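Local coordinates for PRESAN domain-containing protein (Plasmodium falciparum, PDB 7D2W), which has no established molecular function but, as a PHIST-type malaria-parasite protein built round a PRESAN four-helix bundle, probably acts by binding other proteins, at residues A[47-52]-A[76-81]; A[84-89]-A[165-170]; A[121-126]-A[171-176]; A[143-146]-A[150-153]. One frame throughout, in Å; residues are numbered along the deposited sequence. Where two conformers were deposited one is given.

Contact 1. Residues A[47-52]-A[76-81]; sequences LTREEL and NGICRQ
Arg49 and Ile78 mark the closest backbone approach of 47-52 to 76-81, with 6.8 Å from Arg49 CA to Ile78 CA. Here the first turn of helix 49-58 settles on the middle of helix 65-93, a pair within the four-helix bundle, and that turn opens with a capping box. Glu51 N donates to Thr48 OG1 at 3.1 Å, and the reciprocal bond runs from Thr48 N to Glu51 OE1 at 3.0 Å. The second bond is nearly straight (171°) and reaches OE1 on its anti side, tilted out of the carboxylate plane. Ile78 packs against the backbone at this capped helix start, at Leu47 O and Arg49 N.

Ile78 supplies most of the buried surface and points its side chain at the opposite segment. Its CD1 lies 3.8 Å from Arg49 N, and its CG1 packs 3.8 Å from Leu47 O, so much of the contact is side chain against backbone. Deeper in, Leu52 CD2 meets the same Ile78 CD1 at 4.0 Å; Leu52 also packs on Ile160 of helix 149-181.

The chain of Arg49 bends at chi3 (-71°), which brings its guanidinium beside the other branch of Ile78, with NE 3.9 Å from Ile78 CG2. The stronger polar partner of Arg49 lies on a third helix, where NH1 forms a salt bridge with Asp164. NH2 makes a weak bond to a water at the guanidinium edge, and this water donates to Ile78 O at 2.8 Å.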
loop_
_atom_site.group_PDB
_atom_site.type_symbol
_atom_site.label_atom_id
_atom_site.label_comp_id
_atom_site.label_asym_id
_atom_site.label_seq_id
_atom_site.Cartn_x
_atom_site.Cartn_y
_atom_site.Cartn_z
ATOM N N LEU A 47 -17.418 -12.443 4.143
ATOM C CA LEU A 47 -16.678 -12.101 5.349
ATOM C C LEU A 47 -15.924 -10.791 5.146
ATOM O O LEU A 47 -15.439 -10.494 4.048
ATOM C CB LEU A 47 -15.691 -13.213 5.707
ATOM C CG LEU A 47 -16.295 -14.598 5.920
ATOM C CD1 LEU A 47 -15.245 -15.590 6.397
ATOM C CD2 LEU A 47 -17.450 -14.519 6.889
ATOM N N THR A 48 -15.831 -10.005 6.210
ATOM C CA THR A 48 -14.914 -8.883 6.199
ATOM C C THR A 48 -13.495 -9.390 6.417
ATOM O O THR A 48 -13.277 -10.507 6.891
ATOM C CB THR A 48 -15.272 -7.874 7.282
ATOM O OG1 THR A 48 -15.141 -8.503 8.564
ATOM C CG2 THR A 48 -16.698 -7.379 7.091
ATOM N N ARG A 49 -12.520 -8.551 6.052
ATOM C CA ARG A 49 -11.125 -8.883 6.310
ATOM C C ARG A 49 -10.913 -9.207 7.782
ATOM O O ARG A 49 -10.258 -10.193 8.131
ATOM C CB ARG A 49 -10.235 -7.713 5.864
ATOM C CG ARG A 49 -8.832 -8.088 5.551
ATOM C CD ARG A 49 -8.039 -6.840 5.206
ATOM N NE ARG A 49 -8.429 -6.292 3.910
ATOM C CZ ARG A 49 -7.575 -5.676 3.104
ATOM N NH1 ARG A 49 -6.329 -5.546 3.496
ATOM N NH2 ARG A 49 -7.961 -5.187 1.929
ATOM N N GLU A 50 -11.494 -8.388 8.664
ATOM C CA GLU A 50 -11.398 -8.632 10.096
ATOM C C GLU A 50 -11.946 -10.007 10.464
ATOM O O GLU A 50 -11.351 -10.730 11.274
ATOM C CB GLU A 50 -12.161 -7.533 10.829
ATOM C CG GLU A 50 -11.994 -7.461 12.321
ATOM C CD GLU A 50 -12.718 -6.247 12.894
ATOM O OE1 GLU A 50 -12.978 -5.293 12.126
ATOM O OE2 GLU A 50 -13.033 -6.247 14.102
ATOM N N GLU A 51 -13.090 -10.380 9.892
ATOM C CA GLU A 51 -13.683 -11.675 10.209
ATOM C C GLU A 51 -12.853 -12.813 9.645
ATOM O O GLU A 51 -12.783 -13.888 10.243
ATOM C CB GLU A 51 -15.106 -11.748 9.667
ATOM C CG GLU A 51 -16.124 -11.045 10.550
ATOM C CD GLU A 51 -17.402 -10.685 9.810
ATOM O OE1 GLU A 51 -17.445 -10.834 8.569
ATOM O OE2 GLU A 51 -18.369 -10.250 10.473
ATOM N N LEU A 52 -12.214 -12.589 8.502
ATOM C CA LEU A 52 -11.365 -13.619 7.921
ATOM C C LEU A 52 -10.125 -13.853 8.773
ATOM O O LEU A 52 -9.716 -15.000 8.989
ATOM C CB LEU A 52 -10.997 -13.218 6.492
ATOM C CG LEU A 52 -10.248 -14.253 5.662
ATOM C CD1 LEU A 52 -11.196 -15.357 5.267
ATOM C CD2 LEU A 52 -9.614 -13.604 4.424
ATOM N N ASN A 76 -11.296 -13.432 -2.534
ATOM C CA ASN A 76 -11.607 -12.795 -3.811
ATOM C C ASN A 76 -12.602 -11.655 -3.636
ATOM O O ASN A 76 -12.422 -10.581 -4.214
ATOM C CB ASN A 76 -12.159 -13.821 -4.810
ATOM C CG ASN A 76 -11.071 -14.665 -5.455
ATOM O OD1 ASN A 76 -9.919 -14.244 -5.579
ATOM N ND2 ASN A 76 -11.440 -15.862 -5.886
ATOM N N GLY A 77 -13.641 -11.859 -2.821
ATOM C CA GLY A 77 -14.611 -10.797 -2.592
ATOM C C GLY A 77 -13.998 -9.568 -1.944
ATOM O O GLY A 77 -14.371 -8.434 -2.256
ATOM N N ILE A 78 -13.062 -9.776 -1.024
ATOM C CA ILE A 78 -12.382 -8.659 -0.382
ATOM C C ILE A 78 -11.529 -7.897 -1.396
ATOM O O ILE A 78 -11.575 -6.662 -1.469
ATOM C CB ILE A 78 -11.529 -9.169 0.793
ATOM C CG1 ILE A 78 -12.428 -9.571 1.963
ATOM C CG2 ILE A 78 -10.488 -8.116 1.199
ATOM C CD1 ILE A 78 -11.785 -10.570 2.889
ATOM N N CYS A 79 -10.749 -8.614 -2.200
ATOM C CA CYS A 79 -9.888 -7.919 -3.160
ATOM C C CYS A 79 -10.703 -7.222 -4.244
ATOM O O CYS A 79 -10.383 -6.096 -4.645
ATOM C CB CYS A 79 -8.881 -8.893 -3.779
ATOM S SG CYS A 79 -7.778 -9.557 -2.517
ATOM N N ARG A 80 -11.752 -7.880 -4.735
ATOM C CA ARG A 80 -12.591 -7.288 -5.775
ATOM C C ARG A 80 -13.311 -6.034 -5.292
ATOM O O ARG A 80 -13.544 -5.104 -6.080
ATOM C CB ARG A 80 -13.592 -8.327 -6.270
ATOM C CG ARG A 80 -12.909 -9.413 -7.086
ATOM C CD ARG A 80 -13.836 -10.566 -7.301
ATOM N NE ARG A 80 -13.201 -11.669 -8.014
ATOM C CZ ARG A 80 -13.767 -12.864 -8.122
ATOM N NH1 ARG A 80 -14.950 -13.062 -7.566
ATOM N NH2 ARG A 80 -13.168 -13.848 -8.770
ATOM N N GLN A 81 -13.686 -5.984 -4.012
ATOM C CA GLN A 81 -14.272 -4.751 -3.495
ATOM C C GLN A 81 -13.216 -3.657 -3.426
ATOM O O GLN A 81 -13.521 -2.478 -3.650
ATOM C CB GLN A 81 -14.916 -4.994 -2.121
ATOM C CG GLN A 81 -15.615 -3.767 -1.523
ATOM C CD GLN A 81 -16.811 -3.302 -2.355
ATOM O OE1 GLN A 81 -17.744 -4.067 -2.607
ATOM N NE2 GLN A 81 -16.780 -2.044 -2.788
HETATM O O HOH W 1 -9.651 -4.863 -0.543
#

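Contact 2. Residues A[84-89]-A[165-170]; sequences KDLLKN and KLHTDL
While His167 leans on Leu86 across the contact, the shortest side-chain polar bond in the pair of segments is a salt bridge one helical turn long: Lys165 NZ donates to Asp169 OD1 at 2.8 Å. It uses the syn lone pair of OD1, the side facing the other carboxylate oxygen, and spans one turn of helix 149-181 without touching 84-89.

The contact itself is apolar and centres on Leu86, which is buried and directed at the other helix. The closest backbone approach is 6.7 Å, between Leu86 CA and His167 CA. The two branches of the leucine meet different partners. CD1 reaches the backbone, 3.6 Å from His167 O. CD2 sits in the angle between two side chains, 3.9 Å from the ring atom CD2 of His167 and also 3.9 Å from Leu170 CD1. Leucine CG stands anti to its own nitrogen (chi1 165°), a setting that sends both methyls across to the facing helix. Leu86 and Leu170 cross at about a right angle, and Leu170 also offers its CB, 3.9 Å from Leu86 CD2.

The imidazole is anchored beyond the contact. His167 NE2 is hydrogen-bonded to Thr83 OG1, one residue ahead of 84-89, and the ring also meets that of Phe163. This tether ties the ring to the very helix that carries Leu86. Leu170 continues onto Asp123 and His167 onto Val128, both of helix 117-144. Three helices thus meet around the buried Leu86 and Leu170, as in the core of a four-helix bundle.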
loop_
_atom_site.group_PDB
_atom_site.type_symbol
_atom_site.label_atom_id
_atom_site.label_comp_id
_atom_site.label_asym_id
_atom_site.label_seq_id
_atom_site.Cartn_x
_atom_site.Cartn_y
_atom_site.Cartn_z
ATOM N N LYS A 84 -13.159 -2.268 -6.937
ATOM C CA LYS A 84 -14.318 -1.394 -7.127
ATOM C C LYS A 84 -14.100 -0.043 -6.454
ATOM O O LYS A 84 -14.378 1.005 -7.048
ATOM C CB LYS A 84 -15.585 -2.052 -6.572
ATOM C CG LYS A 84 -16.143 -3.233 -7.387
ATOM C CD LYS A 84 -17.626 -3.508 -7.042
ATOM C CE LYS A 84 -18.435 -2.202 -6.996
ATOM N NZ LYS A 84 -19.887 -2.293 -7.420
ATOM N N ASP A 85 -13.570 -0.054 -5.222
ATOM C CA ASP A 85 -13.314 1.182 -4.485
ATOM C C ASP A 85 -12.262 2.043 -5.178
ATOM O O ASP A 85 -12.388 3.275 -5.224
ATOM C CB ASP A 85 -12.844 0.862 -3.068
ATOM C CG ASP A 85 -13.946 0.287 -2.193
ATOM O OD1 ASP A 85 -15.140 0.350 -2.563
ATOM O OD2 ASP A 85 -13.598 -0.238 -1.125
ATOM N N LEU A 86 -11.197 1.418 -5.672
ATOM C CA LEU A 86 -10.166 2.153 -6.400
ATOM C C LEU A 86 -10.750 2.849 -7.629
ATOM O O LEU A 86 -10.477 4.029 -7.877
ATOM C CB LEU A 86 -9.046 1.190 -6.801
ATOM C CG LEU A 86 -8.070 1.703 -7.860
ATOM C CD1 LEU A 86 -7.114 2.688 -7.224
ATOM C CD2 LEU A 86 -7.299 0.538 -8.490
ATOM N N LEU A 87 -11.552 2.127 -8.414
ATOM C CA LEU A 87 -12.125 2.710 -9.624
ATOM C C LEU A 87 -13.110 3.820 -9.286
ATOM O O LEU A 87 -13.205 4.815 -10.013
ATOM C CB LEU A 87 -12.811 1.632 -10.458
ATOM C CG LEU A 87 -11.855 0.618 -11.084
ATOM C CD1 LEU A 87 -12.664 -0.427 -11.825
ATOM C CD2 LEU A 87 -10.868 1.319 -12.015
ATOM N N LYS A 88 -13.852 3.659 -8.191
ATOM C CA LYS A 88 -14.742 4.720 -7.724
ATOM C C LYS A 88 -13.941 5.962 -7.353
ATOM O O LYS A 88 -14.296 7.090 -7.736
ATOM C CB LYS A 88 -15.562 4.214 -6.528
ATOM C CG LYS A 88 -16.661 5.166 -5.997
ATOM C CD LYS A 88 -17.424 4.499 -4.839
ATOM C CE LYS A 88 -18.445 5.429 -4.189
ATOM N NZ LYS A 88 -19.663 5.638 -5.027
ATOM N N ASN A 89 -12.842 5.773 -6.625
ATOM C CA ASN A 89 -12.036 6.914 -6.205
ATOM C C ASN A 89 -11.324 7.557 -7.389
ATOM O O ASN A 89 -11.200 8.785 -7.448
ATOM C CB ASN A 89 -11.046 6.481 -5.126
ATOM C CG ASN A 89 -11.740 5.871 -3.927
ATOM O OD1 ASN A 89 -12.897 6.177 -3.657
ATOM N ND2 ASN A 89 -11.045 4.986 -3.215
ATOM N N LYS A 165 -1.153 -3.468 -2.229
ATOM C CA LYS A 165 -0.040 -2.733 -2.827
ATOM C C LYS A 165 -0.318 -2.415 -4.287
ATOM O O LYS A 165 -0.004 -1.316 -4.755
ATOM C CB LYS A 165 1.274 -3.504 -2.694
ATOM C CG LYS A 165 2.405 -2.910 -3.582
ATOM C CD LYS A 165 3.737 -2.776 -2.886
ATOM C CE LYS A 165 4.784 -2.102 -3.803
ATOM N NZ LYS A 165 4.550 -0.632 -4.087
ATOM N N LEU A 166 -0.916 -3.355 -5.026
ATOM C CA LEU A 166 -1.260 -3.057 -6.414
ATOM C C LEU A 166 -2.272 -1.920 -6.487
ATOM O O LEU A 166 -2.122 -1.001 -7.298
ATOM C CB LEU A 166 -1.791 -4.313 -7.122
ATOM C CG LEU A 166 -2.370 -4.069 -8.522
ATOM C CD1 LEU A 166 -1.322 -3.518 -9.452
ATOM C CD2 LEU A 166 -2.971 -5.350 -9.101
ATOM N N HIS A 167 -3.305 -1.954 -5.637
ATOM C CA HIS A 167 -4.289 -0.872 -5.643
ATOM C C HIS A 167 -3.635 0.462 -5.295
ATOM O O HIS A 167 -4.001 1.507 -5.842
ATOM C CB HIS A 167 -5.421 -1.182 -4.662
ATOM C CG HIS A 167 -6.337 -2.276 -5.117
ATOM N ND1 HIS A 167 -7.013 -3.091 -4.237
ATOM C CD2 HIS A 167 -6.691 -2.685 -6.359
ATOM C CE1 HIS A 167 -7.745 -3.957 -4.915
ATOM N NE2 HIS A 167 -7.565 -3.734 -6.205
ATOM N N THR A 168 -2.672 0.440 -4.380
ATOM C CA THR A 168 -1.932 1.653 -4.051
ATOM C C THR A 168 -1.110 2.124 -5.244
ATOM O O THR A 168 -1.124 3.312 -5.586
ATOM C CB THR A 168 -1.029 1.396 -2.843
ATOM O OG1 THR A 168 -1.839 1.015 -1.730
ATOM C CG2 THR A 168 -0.232 2.661 -2.467
ATOM N N ASP A 169 -0.391 1.198 -5.889
ATOM C CA ASP A 169 0.423 1.557 -7.047
ATOM C C ASP A 169 -0.422 2.203 -8.134
ATOM O O ASP A 169 -0.022 3.218 -8.726
ATOM C CB ASP A 169 1.134 0.322 -7.595
ATOM C CG ASP A 169 2.296 -0.112 -6.732
ATOM O OD1 ASP A 169 2.587 0.569 -5.728
ATOM O OD2 ASP A 169 2.896 -1.157 -7.037
ATOM N N LEU A 170 -1.588 1.619 -8.426
ATOM C CA LEU A 170 -2.458 2.172 -9.458
ATOM C C LEU A 170 -2.990 3.546 -9.060
ATOM O O LEU A 170 -3.040 4.462 -9.886
ATOM C CB LEU A 170 -3.616 1.205 -9.729
ATOM C CG LEU A 170 -3.235 -0.087 -10.464
ATOM C CD1 LEU A 170 -4.401 -1.100 -10.436
ATOM C CD2 LEU A 170 -2.850 0.240 -11.892
#

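Contact 3. Residues A[121-126]-A[171-176]; sequences SYDCNM and YVKYEK
Asp123 holds CG anti to its backbone N (chi1 -177°), sending its carboxylate toward Lys173 and Tyr174, while the lysine chain bends at chi3 (77°) to bring its ammonium to the same oxygen. Segments 121-126 and 171-176 run antiparallel (172°), as neighbouring helices 117-144 and 149-181 of the four-helix bundle, and their axes approach to 11.9 Å, a gap spanned by the long side chains of Lys173 and Tyr174 reaching the short Asp123.

Both bonds end on Asp123 OD2. Lys173 NZ donates to it at 2.8 Å, forming a salt bridge through the syn lone pair, the side of the other oxygen. Tyr174 OH donates at 2.7 Å from the anti side, tilted out of the carboxylate plane. OD2 lies in the plane of the phenol ring, at its edge, and the hydroxyl also comes within 3.1 Å of Asp123 CB.

Next along the helix, Cys124 SG makes an oblique sulfur-aromatic contact with the same ring: it is 4.8 Å from the Tyr174 centroid, and its closest ring atom is Tyr174 CE2 at 3.9 Å. Leu170 packs against both Asp123 and Cys124.

Two donors on one oxygen, one of them charged, would probably favour the ionised form of Asp123. The double grip also fixes the direction of the phenol O-H and pins one helix to the other.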
loop_
_atom_site.group_PDB
_atom_site.type_symbol
_atom_site.label_atom_id
_atom_site.label_comp_id
_atom_site.label_asym_id
_atom_site.label_seq_id
_atom_site.Cartn_x
_atom_site.Cartn_y
_atom_site.Cartn_z
ATOM N N SER A 121 -9.119 2.547 -17.022
ATOM C CA SER A 121 -9.936 1.398 -16.656
ATOM C C SER A 121 -9.383 0.111 -17.250
ATOM O O SER A 121 -9.342 -0.918 -16.573
ATOM C CB SER A 121 -11.385 1.635 -17.105
ATOM O OG SER A 121 -12.190 0.522 -16.771
ATOM N N TYR A 122 -8.963 0.139 -18.523
ATOM C CA TYR A 122 -8.362 -1.054 -19.122
ATOM C C TYR A 122 -7.117 -1.474 -18.352
ATOM O O TYR A 122 -6.960 -2.644 -17.982
ATOM C CB TYR A 122 -8.016 -0.809 -20.600
ATOM C CG TYR A 122 -7.088 -1.867 -21.195
ATOM C CD1 TYR A 122 -5.710 -1.782 -21.040
ATOM C CD2 TYR A 122 -7.591 -2.955 -21.912
ATOM C CE1 TYR A 122 -4.860 -2.750 -21.550
ATOM C CE2 TYR A 122 -6.737 -3.923 -22.448
ATOM C CZ TYR A 122 -5.369 -3.806 -22.261
ATOM O OH TYR A 122 -4.491 -4.738 -22.774
ATOM N N ASP A 123 -6.204 -0.527 -18.123
ATOM C CA ASP A 123 -4.975 -0.838 -17.401
ATOM C C ASP A 123 -5.258 -1.414 -16.018
ATOM O O ASP A 123 -4.676 -2.436 -15.623
ATOM C CB ASP A 123 -4.122 0.427 -17.299
ATOM C CG ASP A 123 -2.791 0.188 -16.620
ATOM O OD1 ASP A 123 -2.058 -0.741 -17.030
ATOM O OD2 ASP A 123 -2.478 0.939 -15.674
ATOM N N CYS A 124 -6.124 -0.751 -15.250
ATOM C CA CYS A 124 -6.403 -1.227 -13.898
ATOM C C CYS A 124 -7.002 -2.628 -13.934
ATOM O O CYS A 124 -6.570 -3.523 -13.203
ATOM C CB CYS A 124 -7.345 -0.256 -13.181
ATOM S SG CYS A 124 -6.624 1.385 -12.759
ATOM N N ASN A 125 -7.989 -2.842 -14.795
ATOM C CA ASN A 125 -8.634 -4.147 -14.845
ATOM C C ASN A 125 -7.678 -5.233 -15.330
ATOM O O ASN A 125 -7.720 -6.368 -14.843
ATOM C CB ASN A 125 -9.887 -4.055 -15.713
ATOM C CG ASN A 125 -11.034 -3.366 -14.974
ATOM O OD1 ASN A 125 -11.434 -3.809 -13.901
ATOM N ND2 ASN A 125 -11.525 -2.260 -15.518
ATOM N N MET A 126 -6.790 -4.910 -16.272
ATOM C CA MET A 126 -5.809 -5.911 -16.697
ATOM C C MET A 126 -4.832 -6.266 -15.573
ATOM O O MET A 126 -4.483 -7.441 -15.397
ATOM C CB MET A 126 -5.048 -5.412 -17.924
ATOM C CG MET A 126 -4.205 -6.498 -18.551
ATOM S SD MET A 126 -5.132 -7.839 -19.315
ATOM C CE MET A 126 -6.547 -6.950 -19.960
ATOM N N TYR A 171 -3.418 3.709 -7.808
ATOM C CA TYR A 171 -3.933 5.009 -7.390
ATOM C C TYR A 171 -2.859 6.091 -7.508
ATOM O O TYR A 171 -3.124 7.171 -8.043
ATOM C CB TYR A 171 -4.497 4.949 -5.966
ATOM C CG TYR A 171 -5.342 6.170 -5.625
ATOM C CD1 TYR A 171 -6.652 6.280 -6.067
ATOM C CD2 TYR A 171 -4.813 7.223 -4.887
ATOM C CE1 TYR A 171 -7.413 7.399 -5.778
ATOM C CE2 TYR A 171 -5.567 8.346 -4.593
ATOM C CZ TYR A 171 -6.867 8.427 -5.039
ATOM O OH TYR A 171 -7.625 9.539 -4.746
ATOM N N VAL A 172 -1.647 5.809 -7.031
ATOM C CA VAL A 172 -0.543 6.761 -7.113
ATOM C C VAL A 172 -0.271 7.137 -8.566
ATOM O O VAL A 172 -0.144 8.320 -8.909
ATOM C CB VAL A 172 0.698 6.153 -6.427
ATOM C CG1 VAL A 172 1.988 6.808 -6.895
ATOM C CG2 VAL A 172 0.547 6.248 -4.905
ATOM N N LYS A 173 -0.198 6.130 -9.442
ATOM C CA LYS A 173 0.081 6.366 -10.858
ATOM C C LYS A 173 -0.949 7.296 -11.494
ATOM O O LYS A 173 -0.586 8.241 -12.202
ATOM C CB LYS A 173 0.132 5.033 -11.612
ATOM C CG LYS A 173 0.266 5.194 -13.144
ATOM C CD LYS A 173 0.692 3.892 -13.822
ATOM C CE LYS A 173 -0.480 2.921 -13.941
ATOM N NZ LYS A 173 -0.077 1.537 -14.387
ATOM N N TYR A 174 -2.247 7.032 -11.277
ATOM C CA TYR A 174 -3.267 7.820 -11.956
ATOM C C TYR A 174 -3.549 9.127 -11.237
ATOM O O TYR A 174 -3.971 10.096 -11.878
ATOM C CB TYR A 174 -4.558 7.003 -12.136
ATOM C CG TYR A 174 -4.353 6.013 -13.242
ATOM C CD1 TYR A 174 -4.352 6.432 -14.571
ATOM C CD2 TYR A 174 -4.059 4.686 -12.965
ATOM C CE1 TYR A 174 -4.104 5.548 -15.594
ATOM C CE2 TYR A 174 -3.808 3.784 -13.986
ATOM C CZ TYR A 174 -3.823 4.227 -15.292
ATOM O OH TYR A 174 -3.570 3.344 -16.302
ATOM N N GLU A 175 -3.332 9.184 -9.920
ATOM C CA GLU A 175 -3.493 10.461 -9.235
ATOM C C GLU A 175 -2.551 11.501 -9.817
ATOM O O GLU A 175 -2.932 12.670 -9.996
ATOM C CB GLU A 175 -3.250 10.319 -7.738
ATOM C CG GLU A 175 -3.784 11.515 -6.972
ATOM C CD GLU A 175 -3.390 11.506 -5.509
ATOM O OE1 GLU A 175 -2.810 10.506 -5.054
ATOM O OE2 GLU A 175 -3.658 12.505 -4.812
ATOM N N LYS A 176 -1.327 11.089 -10.141
ATOM C CA LYS A 176 -0.370 12.020 -10.721
ATOM C C LYS A 176 -0.808 12.443 -12.115
ATOM O O LYS A 176 -0.820 13.638 -12.433
ATOM C CB LYS A 176 1.020 11.388 -10.763
ATOM C CG LYS A 176 1.694 11.290 -9.410
ATOM C CD LYS A 176 3.148 10.850 -9.533
ATOM C CE LYS A 176 3.322 9.374 -9.198
ATOM N NZ LYS A 176 4.439 9.157 -8.231
#

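Contact 4. Residues A[143-146]-A[150-153]; sequences LNKK and DEIK
Lys145, the first residue to leave helical geometry after helix 117-144, reaches across to Glu151, and its side chain can be followed atom by atom. CB starts 7.7 Å from Glu151 OE2. CG lies between the backbone N and the carbonyl carbon (chi1 79°), which shortens the separation to 6.3 Å from Lys145 CG to Glu151 OE2. The chain is extended beyond that point: CD stands 5.4 Å from Glu151 OE2, CE is the first to touch at 3.9 Å from this oxygen, and NZ ends 3.3 Å from OE2. That last pair is a salt bridge with a weak hydrogen bond. Glu151 comes to meet it on an equally extended chain, and the two side chains cross at about a right angle. With Lys145 exposed, the bridge lies on the solvent side of the contact.

The inner layer is apolar. Leu143 turns its tip to the facing helix, where CD2 meets Ile152 CD1 at 4.2 Å; both residues are buried. The backbone closes the turn: Lys146 N donates to Leu143 O at 3.0 Å, and Lys146 then takes the left-handed conformation that swings the chain toward helix 149-181.

This is the tight connection of an antiparallel helical hairpin, spanning the end of helix 117-144 and the start of helix 149-181. A third helix covers Leu143, which packs on Arg65 and Leu68 of helix 65-93, while Lys153 NZ donates to Phe56 O in the last turn of helix 49-58 and to Leu59 O just after it. No strand takes part.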
loop_
_atom_site.group_PDB
_atom_site.type_symbol
_atom_site.label_atom_id
_atom_site.label_comp_id
_atom_site.label_asym_id
_atom_site.label_seq_id
_atom_site.Cartn_x
_atom_site.Cartn_y
_atom_site.Cartn_z
ATOM N N LEU A 143 -2.320 -25.910 -2.133
ATOM C CA LEU A 143 -3.247 -26.949 -1.699
ATOM C C LEU A 143 -2.758 -28.327 -2.122
ATOM O O LEU A 143 -2.713 -29.264 -1.315
ATOM C CB LEU A 143 -4.641 -26.685 -2.270
ATOM C CG LEU A 143 -5.392 -25.442 -1.786
ATOM C CD1 LEU A 143 -6.863 -25.564 -2.116
ATOM C CD2 LEU A 143 -5.180 -25.194 -0.298
ATOM N N ASN A 144 -2.381 -28.465 -3.393
ATOM C CA ASN A 144 -2.069 -29.786 -3.923
ATOM C C ASN A 144 -0.813 -30.366 -3.288
ATOM O O ASN A 144 -0.697 -31.588 -3.162
ATOM C CB ASN A 144 -1.948 -29.717 -5.448
ATOM C CG ASN A 144 -3.279 -29.391 -6.124
ATOM O OD1 ASN A 144 -4.346 -29.605 -5.548
ATOM N ND2 ASN A 144 -3.218 -28.870 -7.348
ATOM N N LYS A 145 0.120 -29.520 -2.852
ATOM C CA LYS A 145 1.324 -30.012 -2.194
ATOM C C LYS A 145 1.135 -30.193 -0.693
ATOM O O LYS A 145 2.128 -30.426 0.013
ATOM C CB LYS A 145 2.509 -29.083 -2.446
ATOM C CG LYS A 145 2.547 -27.815 -1.570
ATOM C CD LYS A 145 3.929 -27.159 -1.611
ATOM C CE LYS A 145 4.074 -26.095 -0.526
ATOM N NZ LYS A 145 5.067 -25.044 -0.893
ATOM N N LYS A 146 -0.107 -30.100 -0.206
ATOM C CA LYS A 146 -0.465 -30.324 1.194
ATOM C C LYS A 146 0.412 -29.500 2.141
ATOM O O LYS A 146 1.103 -30.027 3.008
ATOM C CB LYS A 146 -0.404 -31.819 1.522
ATOM C CG LYS A 146 -1.052 -32.715 0.481
ATOM C CD LYS A 146 -2.569 -32.480 0.366
ATOM C CE LYS A 146 -3.298 -32.536 1.714
ATOM N NZ LYS A 146 -3.931 -33.873 1.946
ATOM N N ASP A 150 -0.246 -23.097 8.687
ATOM C CA ASP A 150 0.397 -21.801 8.916
ATOM C C ASP A 150 0.883 -21.196 7.610
ATOM O O ASP A 150 0.787 -19.980 7.397
ATOM C CB ASP A 150 1.573 -21.949 9.881
ATOM C CG ASP A 150 1.144 -21.966 11.330
ATOM O OD1 ASP A 150 -0.070 -21.850 11.603
ATOM O OD2 ASP A 150 2.034 -22.095 12.200
ATOM N N GLU A 151 1.432 -22.035 6.734
ATOM C CA GLU A 151 1.920 -21.562 5.449
ATOM C C GLU A 151 0.768 -21.067 4.588
ATOM O O GLU A 151 0.873 -20.025 3.925
ATOM C CB GLU A 151 2.696 -22.686 4.747
ATOM C CG GLU A 151 3.263 -22.292 3.384
ATOM C CD GLU A 151 4.250 -23.312 2.807
ATOM O OE1 GLU A 151 4.444 -24.388 3.412
ATOM O OE2 GLU A 151 4.846 -23.019 1.743
ATOM N N ILE A 152 -0.341 -21.799 4.596
ATOM C CA ILE A 152 -1.495 -21.410 3.794
ATOM C C ILE A 152 -2.075 -20.092 4.290
ATOM O O ILE A 152 -2.422 -19.211 3.493
ATOM C CB ILE A 152 -2.540 -22.540 3.801
ATOM C CG1 ILE A 152 -1.993 -23.754 3.040
ATOM C CG2 ILE A 152 -3.871 -22.053 3.225
ATOM C CD1 ILE A 152 -2.829 -25.011 3.218
ATOM N N LYS A 153 -2.192 -19.931 5.610
ATOM C CA LYS A 153 -2.741 -18.689 6.157
ATOM C C LYS A 153 -1.861 -17.495 5.808
ATOM O O LYS A 153 -2.357 -16.429 5.416
ATOM C CB LYS A 153 -2.897 -18.813 7.675
ATOM C CG LYS A 153 -3.886 -19.870 8.118
ATOM C CD LYS A 153 -4.231 -19.724 9.599
ATOM C CE LYS A 153 -3.047 -20.064 10.489
ATOM N NZ LYS A 153 -3.492 -20.547 11.825
#

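In the fold
Contacts 2, 3 and 4 all use helix 149-181, and contact 1 reaches it through its own Arg49, Leu52 and Cys79 side chains. Contacts 2 and 3 form one continuous cluster, with centres about 7 Å apart, joined where Leu86 CD1 meets Tyr171 CB at 3.7 Å. Contact 1 adjoins contact 2 through Cys79 O and His167 CE1, 3.4 Å apart, with centres about 15 Å apart. Contact 4 closes the other end of the bundle, its centre about 32 Å from that of contact 3. Contacts 2 and 3 also face the second subunit, where Tyr171 makes a cation-pi contact with Lys165 of that subunit. A bound mercury ion lies about 10 Å from the Lys173 side chain.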